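Interphotoreceptor retinoid-binding protein (Xenopus laevis, PDB 1J7X) probably binds retinoids and carries them between the cells of the retina. Local coordinates at residues 144-149 against 206-211. Numbering follows the deposited sequence.
Sequences IIDLRY and YVLTSH
L208 lies under the guanidinium group of R148, its CD1 on one face of that flat group and 3.8 Å from R148 NE, while I144 CG2 stands 3.8 Å from L208 CG and 4.0 Å from the other methyl, L208 CD2. The guanidinium is held in turn by D146, gripped side-on: R148 NE reaches D146 OD1 at 2.9 Å, and R148 NH2 reaches D146 OD2 at 2.8 Å in a salt bridge. A bend at chi3 (-63°) turns the arginine's NE/NH2 edge to D146. The backbone N of R148 also donates to D146 OD1, closing an Asx turn, and comes from the opposite face of the carboxylate plane to NE. D146 OD2 is also hydrogen-bonded to Y110 OH, and R148 NH1 to A284 O, so the buried charges are well supplied with partners. With an alanine here in place of D146 the Asx turn would probably lose its acceptor, and the R148 guanidinium, without this countercharge, would be freer to turn off L208. Below this layer the backbones pair in parallel: I145 N donates to Y206 O (2.7 Å), and I145 O accepts from L208 N. V207 shares the sheet face of I145, and its CG1 touches L147 CD1 at 3.6 Å. Beyond T209, S210 OG donates to R148 O in its carbonyl plane, on a lone pair. Helix 287-296 packs over I144, Y206 and L208; strands 142-146 and 204-209 are adjacent parallel strands inside the mixed sheet, consistent with the ClpP/crotonase-type fold of the S41 family.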
loop_
_atom_site.group_PDB
_atom_site.type_symbol
_atom_site.label_atom_id
_atom_site.label_comp_id
_atom_site.label_asym_id
_atom_site.label_seq_id
_atom_site.Cartn_x
_atom_site.Cartn_y
_atom_site.Cartn_z
ATOM N N ILE A 144 8.550 17.253 3.845
ATOM C CA ILE A 144 7.380 16.632 4.469
ATOM C C ILE A 144 6.462 16.233 3.379
ATOM O O ILE A 144 5.973 17.110 2.683
ATOM C CB ILE A 144 6.642 17.576 5.440
ATOM C CG1 ILE A 144 7.514 17.814 6.690
ATOM C CG2 ILE A 144 5.376 16.985 5.886
ATOM C CD1 ILE A 144 8.909 18.219 6.425
ATOM N N ILE A 145 6.149 14.962 3.213
ATOM C CA ILE A 145 5.226 14.504 2.191
ATOM C C ILE A 145 3.942 14.141 2.932
ATOM O O ILE A 145 3.934 13.228 3.787
ATOM C CB ILE A 145 5.828 13.276 1.440
ATOM C CG1 ILE A 145 7.217 13.552 0.882
ATOM C CG2 ILE A 145 4.799 12.763 0.378
ATOM C CD1 ILE A 145 7.772 12.333 0.137
ATOM N N ASP A 146 2.892 14.909 2.669
ATOM C CA ASP A 146 1.631 14.772 3.327
ATOM C C ASP A 146 0.661 13.793 2.586
ATOM O O ASP A 146 0.155 14.111 1.536
ATOM C CB ASP A 146 0.967 16.114 3.454
ATOM C CG ASP A 146 -0.188 16.093 4.396
ATOM O OD1 ASP A 146 -0.652 14.997 4.823
ATOM O OD2 ASP A 146 -0.637 17.204 4.776
ATOM N N LEU A 147 0.470 12.545 3.096
ATOM C CA LEU A 147 -0.408 11.613 2.495
ATOM C C LEU A 147 -1.640 11.342 3.303
ATOM O O LEU A 147 -2.373 10.333 3.108
ATOM C CB LEU A 147 0.362 10.266 2.301
ATOM C CG LEU A 147 1.555 10.367 1.429
ATOM C CD1 LEU A 147 2.367 8.863 1.353
ATOM C CD2 LEU A 147 1.253 10.929 0.074
ATOM N N ARG A 148 -1.861 12.203 4.269
ATOM C CA ARG A 148 -3.032 12.063 5.123
ATOM C C ARG A 148 -4.337 12.029 4.378
ATOM O O ARG A 148 -5.302 11.476 4.909
ATOM C CB ARG A 148 -3.135 13.176 6.220
ATOM C CG ARG A 148 -2.015 13.056 7.249
ATOM C CD ARG A 148 -1.989 14.266 8.206
ATOM N NE ARG A 148 -1.707 15.489 7.508
ATOM C CZ ARG A 148 -1.723 16.697 8.078
ATOM N NH1 ARG A 148 -1.898 16.782 9.398
ATOM N NH2 ARG A 148 -1.434 17.778 7.359
ATOM N N TYR A 149 -4.421 12.656 3.202
ATOM C CA TYR A 149 -5.636 12.679 2.433
ATOM C C TYR A 149 -5.564 11.864 1.174
ATOM O O TYR A 149 -6.381 12.001 0.286
ATOM C CB TYR A 149 -5.909 14.207 2.090
ATOM C CG TYR A 149 -5.699 15.098 3.301
ATOM C CD1 TYR A 149 -6.628 15.153 4.270
ATOM C CD2 TYR A 149 -4.467 15.737 3.530
ATOM C CE1 TYR A 149 -6.432 15.912 5.428
ATOM C CE2 TYR A 149 -4.249 16.487 4.671
ATOM C CZ TYR A 149 -5.264 16.607 5.604
ATOM O OH TYR A 149 -5.022 17.274 6.804
ATOM N N TYR A 206 9.967 13.195 5.753
ATOM C CA TYR A 206 8.911 12.882 6.707
ATOM C C TYR A 206 7.561 12.688 6.030
ATOM O O TYR A 206 7.101 13.576 5.339
ATOM C CB TYR A 206 8.854 13.962 7.735
ATOM C CG TYR A 206 10.189 14.153 8.405
ATOM C CD1 TYR A 206 11.164 14.958 7.831
ATOM C CD2 TYR A 206 10.528 13.448 9.578
ATOM C CE1 TYR A 206 12.445 15.104 8.384
ATOM C CE2 TYR A 206 11.718 13.621 10.161
ATOM C CZ TYR A 206 12.723 14.421 9.546
ATOM O OH TYR A 206 13.968 14.482 10.154
ATOM N N VAL A 207 6.961 11.468 6.135
ATOM C CA VAL A 207 5.703 11.141 5.486
ATOM C C VAL A 207 4.588 11.111 6.465
ATOM O O VAL A 207 4.691 10.435 7.486
ATOM C CB VAL A 207 5.793 9.790 4.798
ATOM C CG1 VAL A 207 4.545 9.505 4.089
ATOM C CG2 VAL A 207 6.963 9.801 3.824
ATOM N N LEU A 208 3.572 11.909 6.252
ATOM C CA LEU A 208 2.424 12.032 7.120
ATOM C C LEU A 208 1.358 11.068 6.674
ATOM O O LEU A 208 0.946 11.052 5.497
ATOM C CB LEU A 208 1.863 13.463 7.133
ATOM C CG LEU A 208 2.855 14.604 7.369
ATOM C CD1 LEU A 208 2.046 15.882 7.568
ATOM C CD2 LEU A 208 3.787 14.383 8.463
ATOM N N THR A 209 0.788 10.296 7.629
ATOM C CA THR A 209 -0.259 9.371 7.310
ATOM C C THR A 209 -1.482 9.494 8.191
ATOM O O THR A 209 -1.371 9.988 9.314
ATOM C CB THR A 209 0.246 7.881 7.479
ATOM O OG1 THR A 209 0.648 7.741 8.871
ATOM C CG2 THR A 209 1.418 7.609 6.514
ATOM N N SER A 210 -2.596 9.027 7.695
ATOM C CA SER A 210 -3.882 8.953 8.409
ATOM C C SER A 210 -4.520 7.590 8.178
ATOM O O SER A 210 -4.144 6.837 7.275
ATOM C CB SER A 210 -4.922 10.036 7.970
ATOM O OG SER A 210 -5.527 9.800 6.753
ATOM N N HIS A 211 -5.625 7.336 8.926
ATOM C CA HIS A 211 -6.414 6.165 8.725
ATOM C C HIS A 211 -7.057 6.121 7.370
ATOM O O HIS A 211 -7.527 5.081 6.966
ATOM C CB HIS A 211 -7.499 6.052 9.773
ATOM C CG HIS A 211 -8.521 7.163 9.709
ATOM N ND1 HIS A 211 -9.749 7.008 9.086
ATOM C CD2 HIS A 211 -8.525 8.408 10.236
ATOM C CE1 HIS A 211 -10.422 8.143 9.169
ATOM N NE2 HIS A 211 -9.692 9.013 9.833
#